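Local coordinates for interleukin 22 (Danio rerio, PDB 4O6K), which probably acts as a secreted helical cytokine of the interleukin-10 family, signalling through cell-surface receptors in immune defence, at residues A[35-40]-A[49-54]; A[55-60]-A[105-110]; A[71-76]-A[125-130]; A[112-115]-A[121-124]. One frame throughout, in Å; residues are numbered along the deposited sequence.

Contact 1. Residues A[35-40]-A[49-54]; sequences PYFSHD and CINARI
One face of the Phe37 ring is met by the side-chain amide of Asn51, and the ring edge by Ile50. This is core packing in the all-helical fold of an interleukin-10-type cytokine. The loop leading into helix 39-42 is laid against helix 47-62. Asn51 ND2 stands 3.6 Å above the Phe37 ring plane, over its centre. The amide is inclined to the ring, the two planes lying 57° apart. Its oxygen reaches the rim, with OD1 of Asn51 3.5 Å from Phe37 CE1. At the edge, near the ring plane, Phe37 CZ meets Ile50 CG2 at 3.8 Å. CG of Phe37 is anti to the carbonyl carbon (chi1 -81°), and this torsion swings the ring in over Asn51. Tyr136 of helix 130-140 also meets the ring. Asn51 ND2 is hydrogen-bonded to Ser47 O, one turn back, which helps to fix the rotation of the amide. With an alanine at Phe37, Asn51 ND2 would probably lose the ring face beneath it, and a gap would open beside Ile50 CG2. Pro35 packs further along, its CD 4.2 Å from Ile54 CD1. One water bridges the two segments, donating to Pro35 O and to Asn51 OD1, 3.1 Å from each.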
loop_
_atom_site.group_PDB
_atom_site.type_symbol
_atom_site.label_atom_id
_atom_site.label_comp_id
_atom_site.label_asym_id
_atom_site.label_seq_id
_atom_site.Cartn_x
_atom_site.Cartn_y
_atom_site.Cartn_z
ATOM N N PRO A 35 -0.529 -4.456 -8.371
ATOM C CA PRO A 35 0.335 -5.199 -9.289
ATOM C C PRO A 35 1.131 -6.246 -8.519
ATOM O O PRO A 35 1.591 -5.966 -7.412
ATOM C CB PRO A 35 1.252 -4.119 -9.869
ATOM C CG PRO A 35 0.486 -2.848 -9.713
ATOM C CD PRO A 35 -0.312 -3.002 -8.451
ATOM N N TYR A 36 1.290 -7.432 -9.092
ATOM C CA TYR A 36 1.995 -8.505 -8.406
ATOM C C TYR A 36 3.504 -8.359 -8.543
ATOM O O TYR A 36 4.033 -8.261 -9.650
ATOM C CB TYR A 36 1.547 -9.867 -8.941
ATOM C CG TYR A 36 2.397 -11.023 -8.462
ATOM C CD1 TYR A 36 2.310 -11.482 -7.154
ATOM C CD2 TYR A 36 3.284 -11.659 -9.322
ATOM C CE1 TYR A 36 3.087 -12.539 -6.715
ATOM C CE2 TYR A 36 4.063 -12.716 -8.893
ATOM C CZ TYR A 36 3.961 -13.151 -7.588
ATOM O OH TYR A 36 4.735 -14.203 -7.157
ATOM N N PHE A 37 4.190 -8.343 -7.405
ATOM C CA PHE A 37 5.646 -8.326 -7.387
ATOM C C PHE A 37 6.171 -9.675 -6.918
ATOM O O PHE A 37 5.927 -10.084 -5.783
ATOM C CB PHE A 37 6.173 -7.215 -6.476
ATOM C CG PHE A 37 6.194 -5.856 -7.118
ATOM C CD1 PHE A 37 5.024 -5.134 -7.287
ATOM C CD2 PHE A 37 7.390 -5.298 -7.545
ATOM C CE1 PHE A 37 5.046 -3.881 -7.874
ATOM C CE2 PHE A 37 7.417 -4.048 -8.132
ATOM C CZ PHE A 37 6.244 -3.338 -8.297
ATOM N N SER A 38 6.893 -10.364 -7.794
ATOM C CA SER A 38 7.523 -11.625 -7.433
ATOM C C SER A 38 8.749 -11.371 -6.566
ATOM O O SER A 38 9.170 -10.225 -6.399
ATOM C CB SER A 38 7.915 -12.414 -8.684
ATOM O OG SER A 38 8.961 -11.766 -9.385
ATOM N N HIS A 39 9.307 -12.440 -6.009
ATOM C CA HIS A 39 10.522 -12.345 -5.208
ATOM C C HIS A 39 11.656 -11.704 -6.002
ATOM O O HIS A 39 12.380 -10.852 -5.488
ATOM C CB HIS A 39 10.948 -13.727 -4.711
ATOM C CG HIS A 39 12.297 -13.743 -4.064
ATOM N ND1 HIS A 39 12.483 -13.488 -2.722
ATOM C CD2 HIS A 39 13.528 -13.981 -4.575
ATOM C CE1 HIS A 39 13.770 -13.568 -2.434
ATOM N NE2 HIS A 39 14.427 -13.866 -3.542
ATOM N N ASP A 40 11.803 -12.122 -7.254
ATOM C CA ASP A 40 12.827 -11.573 -8.134
ATOM C C ASP A 40 12.598 -10.092 -8.414
ATOM O O ASP A 40 13.536 -9.295 -8.407
ATOM C CB ASP A 40 12.870 -12.352 -9.451
ATOM C CG ASP A 40 13.543 -13.703 -9.307
ATOM O OD1 ASP A 40 14.122 -14.015 -8.265
ATOM O OD2 ASP A 40 13.469 -14.515 -10.355
ATOM N N CYS A 49 10.826 2.321 -4.611
ATOM C CA CYS A 49 10.241 3.615 -4.938
ATOM C C CYS A 49 8.969 3.474 -5.772
ATOM O O CYS A 49 8.082 4.324 -5.700
ATOM C CB CYS A 49 11.261 4.491 -5.665
ATOM S SG CYS A 49 12.646 5.025 -4.633
ATOM N N ILE A 50 8.886 2.412 -6.568
ATOM C CA ILE A 50 7.669 2.130 -7.325
ATOM C C ILE A 50 6.505 1.855 -6.379
ATOM O O ILE A 50 5.427 2.434 -6.518
ATOM C CB ILE A 50 7.845 0.930 -8.277
ATOM C CG1 ILE A 50 8.737 1.309 -9.460
ATOM C CG2 ILE A 50 6.496 0.461 -8.794
ATOM C CD1 ILE A 50 9.181 0.127 -10.293
ATOM N N ASN A 51 6.733 0.978 -5.407
ATOM C CA ASN A 51 5.707 0.648 -4.429
ATOM C C ASN A 51 5.434 1.815 -3.486
ATOM O O ASN A 51 4.324 1.968 -2.979
ATOM C CB ASN A 51 6.107 -0.594 -3.629
ATOM C CG ASN A 51 5.944 -1.875 -4.422
ATOM O OD1 ASN A 51 4.826 -2.285 -4.736
ATOM N ND2 ASN A 51 7.059 -2.518 -4.747
ATOM N N ALA A 52 6.454 2.637 -3.256
ATOM C CA ALA A 52 6.311 3.823 -2.423
ATOM C C ALA A 52 5.368 4.833 -3.063
ATOM O O ALA A 52 4.677 5.582 -2.372
ATOM C CB ALA A 52 7.668 4.459 -2.166
ATOM N N ARG A 53 5.344 4.849 -4.390
ATOM C CA ARG A 53 4.484 5.766 -5.119
ATOM C C ARG A 53 3.046 5.262 -5.046
ATOM O O ARG A 53 2.099 6.047 -4.978
ATOM C CB ARG A 53 4.939 5.898 -6.573
ATOM C CG ARG A 53 4.482 7.183 -7.225
ATOM C CD ARG A 53 5.207 8.328 -6.531
ATOM N NE ARG A 53 4.616 9.639 -6.758
ATOM C CZ ARG A 53 5.313 10.771 -6.732
ATOM N NH1 ARG A 53 6.616 10.738 -6.487
ATOM N NH2 ARG A 53 4.711 11.934 -6.943
ATOM N N ILE A 54 2.899 3.941 -5.076
ATOM C CA ILE A 54 1.605 3.296 -4.892
ATOM C C ILE A 54 1.099 3.527 -3.468
ATOM O O ILE A 54 -0.096 3.734 -3.244
ATOM C CB ILE A 54 1.689 1.780 -5.180
ATOM C CG1 ILE A 54 2.020 1.537 -6.655
ATOM C CG2 ILE A 54 0.390 1.081 -4.810
ATOM C CD1 ILE A 54 2.222 0.074 -7.005
HETATM O O HOH W 1 2.313 -3.239 -6.218
#

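Contact 2. Residues A[55-60]-A[105-110]; sequences LKYYVN and KQFKRN
Tyr57 and Tyr58 of helix 47-62 meet Phe107 and Lys108 of helix 102-117. The three rings form an aromatic cluster between two helices that run in roughly the same direction, within the helical bundle of this cytokine fold. Tyr57 has CG anti to the backbone N (chi1 -162°), which sends its ring across toward the second helix. There CD2 of Tyr57 comes within 3.7 Å of Phe107 CE2, approaching the Phe107 ring at its edge. The two ring planes are almost perpendicular, at 88°. Lys108 lies over one face of Tyr57. Lys108 CG stands 3.9 Å from the centroid of the Tyr57 ring in a CH-pi contact. Lys108 CD follows over the rim, 3.3 Å from Tyr57 CE1; the chain bends only beyond it, at the third and fourth torsions. Tyr57 is thus held by aliphatic carbons on a face and by Phe107 near CD2, while His61 stacks with it from its own helix. A serine in place of Tyr57 would probably strip the cover from the Lys108 methylenes, leave that chain freer to turn, and expose the edge of Phe107. Tyr58 is placed differently. Its chi1 of -105° lies off the staggered positions. Its ring is nearly parallel to that of Phe107 but slid aside, and the two hardly overlap. Its hydroxyl is hydrogen-bonded to Ala126 O, which ties down the far end of the ring. At the near side, Tyr58 CE1 lies 3.4 Å from Phe107 CZ.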
loop_
_atom_site.group_PDB
_atom_site.type_symbol
_atom_site.label_atom_id
_atom_site.label_comp_id
_atom_site.label_asym_id
_atom_site.label_seq_id
_atom_site.Cartn_x
_atom_site.Cartn_y
_atom_site.Cartn_z
ATOM N N LEU A 55 2.024 3.510 -2.512
ATOM C CA LEU A 55 1.704 3.776 -1.113
ATOM C C LEU A 55 1.135 5.183 -0.971
ATOM O O LEU A 55 0.190 5.410 -0.214
ATOM C CB LEU A 55 2.939 3.607 -0.229
ATOM C CG LEU A 55 2.713 3.866 1.262
ATOM C CD1 LEU A 55 1.644 2.931 1.809
ATOM C CD2 LEU A 55 4.010 3.718 2.040
ATOM N N LYS A 56 1.733 6.120 -1.703
ATOM C CA LYS A 56 1.273 7.505 -1.741
ATOM C C LYS A 56 -0.185 7.590 -2.159
ATOM O O LYS A 56 -0.986 8.292 -1.540
ATOM C CB LYS A 56 2.117 8.318 -2.723
ATOM C CG LYS A 56 1.707 9.775 -2.860
ATOM C CD LYS A 56 2.763 10.541 -3.644
ATOM C CE LYS A 56 2.385 12.004 -3.800
ATOM N NZ LYS A 56 2.160 12.629 -2.466
ATOM N N TYR A 57 -0.516 6.857 -3.217
ATOM C CA TYR A 57 -1.877 6.800 -3.731
ATOM C C TYR A 57 -2.821 6.177 -2.710
ATOM O O TYR A 57 -3.969 6.601 -2.574
ATOM C CB TYR A 57 -1.919 6.022 -5.045
ATOM C CG TYR A 57 -3.167 6.272 -5.859
ATOM C CD1 TYR A 57 -3.241 7.348 -6.736
ATOM C CD2 TYR A 57 -4.271 5.439 -5.751
ATOM C CE1 TYR A 57 -4.378 7.586 -7.483
ATOM C CE2 TYR A 57 -5.414 5.669 -6.495
ATOM C CZ TYR A 57 -5.462 6.743 -7.360
ATOM O OH TYR A 57 -6.597 6.979 -8.103
ATOM N N TYR A 58 -2.329 5.162 -2.004
ATOM C CA TYR A 58 -3.088 4.505 -0.943
ATOM C C TYR A 58 -3.483 5.479 0.161
ATOM O O TYR A 58 -4.628 5.488 0.614
ATOM C CB TYR A 58 -2.281 3.350 -0.345
ATOM C CG TYR A 58 -2.747 1.977 -0.771
ATOM C CD1 TYR A 58 -2.425 1.467 -2.021
ATOM C CD2 TYR A 58 -3.507 1.187 0.083
ATOM C CE1 TYR A 58 -2.849 0.209 -2.409
ATOM C CE2 TYR A 58 -3.935 -0.069 -0.296
ATOM C CZ TYR A 58 -3.605 -0.554 -1.542
ATOM O OH TYR A 58 -4.030 -1.806 -1.922
ATOM N N VAL A 59 -2.525 6.293 0.593
ATOM C CA VAL A 59 -2.756 7.253 1.666
ATOM C C VAL A 59 -3.792 8.295 1.251
ATOM O O VAL A 59 -4.654 8.677 2.042
ATOM C CB VAL A 59 -1.444 7.959 2.070
ATOM C CG1 VAL A 59 -1.718 9.093 3.047
ATOM C CG2 VAL A 59 -0.470 6.958 2.675
ATOM N N ASN A 60 -3.712 8.736 0.000
ATOM C CA ASN A 60 -4.620 9.755 -0.515
ATOM C C ASN A 60 -6.020 9.238 -0.848
ATOM O O ASN A 60 -7.003 9.952 -0.657
ATOM C CB ASN A 60 -4.012 10.414 -1.756
ATOM C CG ASN A 60 -2.852 11.329 -1.421
ATOM O OD1 ASN A 60 -2.808 11.926 -0.345
ATOM N ND2 ASN A 60 -1.902 11.442 -2.341
ATOM N N LYS A 105 0.665 3.195 -12.793
ATOM C CA LYS A 105 -0.516 3.473 -13.595
ATOM C C LYS A 105 -1.482 2.289 -13.598
ATOM O O LYS A 105 -2.657 2.463 -13.561
ATOM C CB LYS A 105 -0.143 3.877 -15.004
ATOM C CG LYS A 105 0.157 5.343 -15.165
ATOM C CD LYS A 105 1.017 5.596 -16.354
ATOM C CE LYS A 105 2.331 4.901 -16.150
ATOM N NZ LYS A 105 3.477 5.764 -15.842
ATOM N N GLN A 106 -0.944 1.095 -13.603
ATOM C CA GLN A 106 -1.788 -0.098 -13.601
ATOM C C GLN A 106 -2.704 -0.172 -12.413
ATOM O O GLN A 106 -3.885 -0.406 -12.541
ATOM C CB GLN A 106 -0.972 -1.368 -13.680
ATOM C CG GLN A 106 -1.807 -2.619 -13.756
ATOM C CD GLN A 106 -0.972 -3.883 -13.713
ATOM O OE1 GLN A 106 -0.013 -3.990 -14.392
ATOM N NE2 GLN A 106 -1.335 -4.803 -12.894
ATOM N N PHE A 107 -2.135 0.054 -11.247
ATOM C CA PHE A 107 -2.902 0.073 -10.040
ATOM C C PHE A 107 -4.022 1.104 -10.124
ATOM O O PHE A 107 -5.161 0.802 -9.886
ATOM C CB PHE A 107 -2.058 0.305 -8.815
ATOM C CG PHE A 107 -2.873 0.444 -7.597
ATOM C CD1 PHE A 107 -3.545 -0.619 -7.115
ATOM C CD2 PHE A 107 -3.026 1.664 -6.976
ATOM C CE1 PHE A 107 -4.338 -0.507 -6.023
ATOM C CE2 PHE A 107 -3.814 1.803 -5.875
ATOM C CZ PHE A 107 -4.480 0.712 -5.400
ATOM N N LYS A 108 -3.637 2.322 -10.450
ATOM C CA LYS A 108 -4.561 3.392 -10.589
ATOM C C LYS A 108 -5.680 3.089 -11.571
ATOM O O LYS A 108 -6.841 3.287 -11.295
ATOM C CB LYS A 108 -3.796 4.613 -11.020
ATOM C CG LYS A 108 -2.885 5.188 -9.964
ATOM C CD LYS A 108 -2.673 6.664 -10.173
ATOM C CE LYS A 108 -1.267 6.969 -10.625
ATOM N NZ LYS A 108 -0.582 8.089 -9.943
ATOM N N ARG A 109 -5.277 2.550 -12.717
ATOM C CA ARG A 109 -6.175 2.113 -13.760
ATOM C C ARG A 109 -7.140 1.063 -13.289
ATOM O O ARG A 109 -8.297 1.213 -13.452
ATOM C CB ARG A 109 -5.399 1.604 -14.972
ATOM C CG ARG A 109 -6.247 1.079 -16.108
ATOM C CD ARG A 109 -5.464 0.977 -17.389
ATOM N NE ARG A 109 -4.484 -0.069 -17.342
ATOM C CZ ARG A 109 -3.201 0.135 -17.254
ATOM N NH1 ARG A 109 -2.747 1.340 -17.183
ATOM N NH2 ARG A 109 -2.392 -0.862 -17.215
ATOM N N ASN A 110 -6.657 0.005 -12.696
ATOM C CA ASN A 110 -7.461 -1.095 -12.171
ATOM C C ASN A 110 -8.342 -0.678 -10.996
ATOM O O ASN A 110 -9.458 -1.176 -10.842
ATOM C CB ASN A 110 -6.564 -2.272 -11.787
ATOM C CG ASN A 110 -5.935 -2.937 -12.998
ATOM O OD1 ASN A 110 -6.372 -2.724 -14.131
ATOM N ND2 ASN A 110 -4.911 -3.747 -12.769
#

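Contact 3. Residues A[71-76]-A[125-130]; sequences MKYPMI and KAIGET
Tyr73 and Ile76 make a buried apolar contact with Ile127, where the turn after helix 69-72 packs on the end of helix 119-128. The turn is type I, from Tyr73 to Ile76, and is closed by a backbone bond from Ile76 N to Tyr73 O of 3.0 Å. It brings both side chains to bear on Ile127. The Tyr73 ring meets Ile127 with a face. CG2 of Ile127 stands 4.3 Å from the ring centroid and 26° off the normal, a CH-pi contact. The other branch of the isoleucine reaches the rim, with CD1 of Ile127 3.7 Å from Tyr73 CE2. Lys72 CG lies over the opposite face, so aliphatic carbon flanks the ring on both sides. Ile76 adds its own CD1, 4.3 Å from CD1 of Ile127. Met19 of helix 10-24 also touches Ile76 and Ile127. The end of the helix is tied locally. Thr130 OG1 donates to Ile127 O at 2.7 Å, tilted 32° from the carbonyl plane, and Thr130 N reaches the same oxygen from the same face. That carbonyl is gripped twice, just where one helix gives way to the next. Tyr73 OH is hydrogen-bonded to Asn124 OD1. The chemistry therefore implies a mixed role for the tyrosine: its ring is packed by carbon, while its polar end is satisfied at the helix it leans on.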
loop_
_atom_site.group_PDB
_atom_site.type_symbol
_atom_site.label_atom_id
_atom_site.label_comp_id
_atom_site.label_asym_id
_atom_site.label_seq_id
_atom_site.Cartn_x
_atom_site.Cartn_y
_atom_site.Cartn_z
ATOM N N MET A 71 -15.570 3.695 11.386
ATOM C CA MET A 71 -16.403 2.773 12.147
ATOM C C MET A 71 -16.018 1.330 11.839
ATOM O O MET A 71 -15.780 0.534 12.746
ATOM C CB MET A 71 -17.885 2.998 11.829
ATOM C CG MET A 71 -18.516 4.191 12.531
ATOM S SD MET A 71 -20.227 4.448 12.019
ATOM C CE MET A 71 -20.927 2.830 12.337
ATOM N N LYS A 72 -15.961 1.004 10.552
ATOM C CA LYS A 72 -15.604 -0.341 10.113
ATOM C C LYS A 72 -14.144 -0.697 10.377
ATOM O O LYS A 72 -13.819 -1.849 10.670
ATOM C CB LYS A 72 -15.894 -0.514 8.624
ATOM C CG LYS A 72 -15.675 -1.936 8.159
ATOM C CD LYS A 72 -16.038 -2.149 6.712
ATOM C CE LYS A 72 -15.984 -3.625 6.405
ATOM N NZ LYS A 72 -16.858 -4.382 7.344
ATOM N N TYR A 73 -13.267 0.295 10.284
ATOM C CA TYR A 73 -11.845 0.067 10.487
ATOM C C TYR A 73 -11.325 1.033 11.538
ATOM O O TYR A 73 -10.784 2.081 11.201
ATOM C CB TYR A 73 -11.064 0.258 9.183
ATOM C CG TYR A 73 -11.528 -0.595 8.022
ATOM C CD1 TYR A 73 -11.169 -1.933 7.919
ATOM C CD2 TYR A 73 -12.309 -0.047 7.012
ATOM C CE1 TYR A 73 -11.590 -2.705 6.849
ATOM C CE2 TYR A 73 -12.733 -0.807 5.942
ATOM C CZ TYR A 73 -12.371 -2.134 5.863
ATOM O OH TYR A 73 -12.794 -2.892 4.795
ATOM N N PRO A 74 -11.497 0.686 12.823
ATOM C CA PRO A 74 -11.066 1.567 13.913
ATOM C C PRO A 74 -9.577 1.900 13.855
ATOM O O PRO A 74 -9.156 2.917 14.406
ATOM C CB PRO A 74 -11.385 0.747 15.168
ATOM C CG PRO A 74 -12.491 -0.160 14.749
ATOM C CD PRO A 74 -12.175 -0.521 13.327
ATOM N N MET A 75 -8.796 1.052 13.194
ATOM C CA MET A 75 -7.352 1.240 13.117
ATOM C C MET A 75 -6.889 2.039 11.895
ATOM O O MET A 75 -5.722 2.423 11.819
ATOM C CB MET A 75 -6.652 -0.121 13.121
ATOM C CG MET A 75 -6.865 -0.923 11.850
ATOM S SD MET A 75 -8.561 -1.495 11.622
ATOM C CE MET A 75 -8.673 -2.737 12.906
ATOM N N ILE A 76 -7.791 2.289 10.945
ATOM C CA ILE A 76 -7.400 2.859 9.651
ATOM C C ILE A 76 -6.742 4.236 9.778
ATOM O O ILE A 76 -5.873 4.589 8.980
ATOM C CB ILE A 76 -8.610 2.958 8.679
ATOM C CG1 ILE A 76 -8.129 3.194 7.245
ATOM C CG2 ILE A 76 -9.587 4.050 9.103
ATOM C CD1 ILE A 76 -9.237 3.156 6.216
ATOM N N LYS A 125 -11.553 -3.750 -1.124
ATOM C CA LYS A 125 -10.644 -4.676 -1.789
ATOM C C LYS A 125 -9.197 -4.200 -1.700
ATOM O O LYS A 125 -8.305 -4.966 -1.336
ATOM C CB LYS A 125 -11.048 -4.863 -3.253
ATOM C CG LYS A 125 -10.261 -5.942 -3.974
ATOM C CD LYS A 125 -10.782 -6.158 -5.384
ATOM C CE LYS A 125 -10.123 -7.363 -6.030
ATOM N NZ LYS A 125 -10.277 -8.585 -5.196
ATOM N N ALA A 126 -8.973 -2.933 -2.036
ATOM C CA ALA A 126 -7.641 -2.341 -1.965
ATOM C C ALA A 126 -7.132 -2.292 -0.526
ATOM O O ALA A 126 -5.949 -2.518 -0.270
ATOM C CB ALA A 126 -7.647 -0.949 -2.574
ATOM N N ILE A 127 -8.033 -1.985 0.404
ATOM C CA ILE A 127 -7.710 -1.972 1.829
ATOM C C ILE A 127 -7.171 -3.326 2.283
ATOM O O ILE A 127 -6.184 -3.401 3.019
ATOM C CB ILE A 127 -8.946 -1.591 2.678
ATOM C CG1 ILE A 127 -9.133 -0.073 2.686
ATOM C CG2 ILE A 127 -8.801 -2.081 4.106
ATOM C CD1 ILE A 127 -10.476 0.374 3.219
ATOM N N GLY A 128 -7.811 -4.394 1.820
ATOM C CA GLY A 128 -7.383 -5.742 2.140
ATOM C C GLY A 128 -6.026 -6.084 1.555
ATOM O O GLY A 128 -5.363 -7.019 2.005
ATOM N N GLU A 129 -5.612 -5.328 0.544
ATOM C CA GLU A 129 -4.337 -5.569 -0.119
ATOM C C GLU A 129 -3.201 -4.730 0.465
ATOM O O GLU A 129 -2.052 -4.870 0.053
ATOM C CB GLU A 129 -4.467 -5.289 -1.618
ATOM C CG GLU A 129 -5.474 -6.180 -2.329
ATOM C CD GLU A 129 -5.482 -5.969 -3.830
ATOM O OE1 GLU A 129 -4.452 -5.521 -4.374
ATOM O OE2 GLU A 129 -6.517 -6.250 -4.469
ATOM N N THR A 130 -3.523 -3.872 1.429
ATOM C CA THR A 130 -2.526 -2.987 2.029
ATOM C C THR A 130 -1.399 -3.769 2.700
ATOM O O THR A 130 -0.232 -3.385 2.621
ATOM C CB THR A 130 -3.159 -2.039 3.067
ATOM O OG1 THR A 130 -4.366 -1.479 2.536
ATOM C CG2 THR A 130 -2.198 -0.917 3.419
#

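Contact 4. Residues A[112-115]-A[121-124]; sequences HASA and AARN
Ser114, Ala115 and Ala122 pack together at the junction of two successive helices, 102-117 and 119-128. The methyl group of Ala122 is the centre of the contact. It points at the first helix and is met there by the side chains of Ser114 and Ala115 and by the backbone N of Ala115. Ser114 OG lies 3.4 Å from Ala122 CB. Ser114 OG lies opposite the backbone N across the CA-CB bond (chi1 -180°), which points it out at the alanine. Ser114 OG also comes within 3.7 Å of Ala122 CA. The pair makes no hydrogen bond and is a plain van der Waals contact. The next residue supplies the backbone part, with Ala115 N 3.7 Å from Ala122 CB. Two consecutive helices of this all-helical cytokine fold are packed here on small residues. A single residue separates the two helices. Ala115 and Ala122 bring their CA atoms to 5.2 Å. Their methyl groups meet at 4.3 Å, Ala115 CB beside Ala122 CB. Ala122 is buried, whereas Ser114 and Ala115 remain partly exposed. On the same short helix, Arg123 turns its end away from the contact, and its NH2 is hydrogen-bonded to Val62 O. That bond links the second helix to the end of helix 47-62.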
loop_
_atom_site.group_PDB
_atom_site.type_symbol
_atom_site.label_atom_id
_atom_site.label_comp_id
_atom_site.label_asym_id
_atom_site.label_seq_id
_atom_site.Cartn_x
_atom_site.Cartn_y
_atom_site.Cartn_z
ATOM N N HIS A 112 -9.479 2.417 -10.445
ATOM C CA HIS A 112 -10.517 3.241 -11.048
ATOM C C HIS A 112 -11.561 2.382 -11.754
ATOM O O HIS A 112 -12.760 2.635 -11.644
ATOM C CB HIS A 112 -9.911 4.238 -12.034
ATOM C CG HIS A 112 -10.912 5.183 -12.620
ATOM N ND1 HIS A 112 -11.421 5.030 -13.894
ATOM C CD2 HIS A 112 -11.512 6.281 -12.105
ATOM C CE1 HIS A 112 -12.283 5.999 -14.139
ATOM N NE2 HIS A 112 -12.359 6.772 -13.068
ATOM N N ALA A 113 -11.094 1.369 -12.480
ATOM C CA ALA A 113 -11.980 0.440 -13.175
ATOM C C ALA A 113 -12.906 -0.272 -12.195
ATOM O O ALA A 113 -14.057 -0.568 -12.514
ATOM C CB ALA A 113 -11.169 -0.573 -13.970
ATOM N N SER A 114 -12.392 -0.545 -11.000
ATOM C CA SER A 114 -13.160 -1.237 -9.974
ATOM C C SER A 114 -14.087 -0.261 -9.260
ATOM O O SER A 114 -15.193 -0.618 -8.856
ATOM C CB SER A 114 -12.227 -1.917 -8.970
ATOM O OG SER A 114 -12.962 -2.602 -7.973
ATOM N N ALA A 115 -13.619 0.974 -9.109
ATOM C CA ALA A 115 -14.378 2.020 -8.431
ATOM C C ALA A 115 -15.660 2.371 -9.182
ATOM O O ALA A 115 -16.639 2.815 -8.581
ATOM C CB ALA A 115 -13.516 3.262 -8.253
ATOM N N ALA A 121 -16.856 -1.364 -2.543
ATOM C CA ALA A 121 -16.246 -2.673 -2.738
ATOM C C ALA A 121 -14.808 -2.533 -3.227
ATOM O O ALA A 121 -13.947 -3.347 -2.896
ATOM C CB ALA A 121 -17.063 -3.501 -3.718
ATOM N N ALA A 122 -14.558 -1.493 -4.017
ATOM C CA ALA A 122 -13.219 -1.218 -4.520
ATOM C C ALA A 122 -12.297 -0.768 -3.393
ATOM O O ALA A 122 -11.139 -1.182 -3.323
ATOM C CB ALA A 122 -13.270 -0.165 -5.617
ATOM N N ARG A 123 -12.817 0.087 -2.518
ATOM C CA ARG A 123 -12.059 0.560 -1.366
ATOM C C ARG A 123 -11.719 -0.598 -0.433
ATOM O O ARG A 123 -10.571 -0.756 -0.025
ATOM C CB ARG A 123 -12.842 1.639 -0.613
ATOM C CG ARG A 123 -12.789 3.010 -1.273
ATOM C CD ARG A 123 -13.140 4.124 -0.297
ATOM N NE ARG A 123 -12.241 4.161 0.854
ATOM C CZ ARG A 123 -12.312 5.067 1.825
ATOM N NH1 ARG A 123 -13.240 6.014 1.784
ATOM N NH2 ARG A 123 -11.455 5.028 2.835
ATOM N N ASN A 124 -12.722 -1.411 -0.112
ATOM C CA ASN A 124 -12.530 -2.570 0.755
ATOM C C ASN A 124 -11.516 -3.559 0.191
ATOM O O ASN A 124 -10.719 -4.136 0.932
ATOM C CB ASN A 124 -13.862 -3.283 0.994
ATOM C CG ASN A 124 -14.739 -2.561 1.996
ATOM O OD1 ASN A 124 -14.247 -1.835 2.860
ATOM N ND2 ASN A 124 -16.048 -2.756 1.886
#

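From the N terminus, contact 1 comes first. It closes a short loop by laying residues 35-37 on helix 47-62. Contact 2 opens next on the same helix and closes much later, on helix 102-117. The two touch through Pro35 and Ile54, which both pack on Phe107. Contact 3 opens at 71-76, before contact 2 has closed, and closes at 125-130, so the two cross. They also meet in space, Tyr58 lying against Thr130. Contact 4 is nested within the loop closed by contact 3 and joins helix 102-117 to helix 119-128. Contacts 1 and 3 lie on opposite sides of the chain's centre, their centres about 20 Å apart.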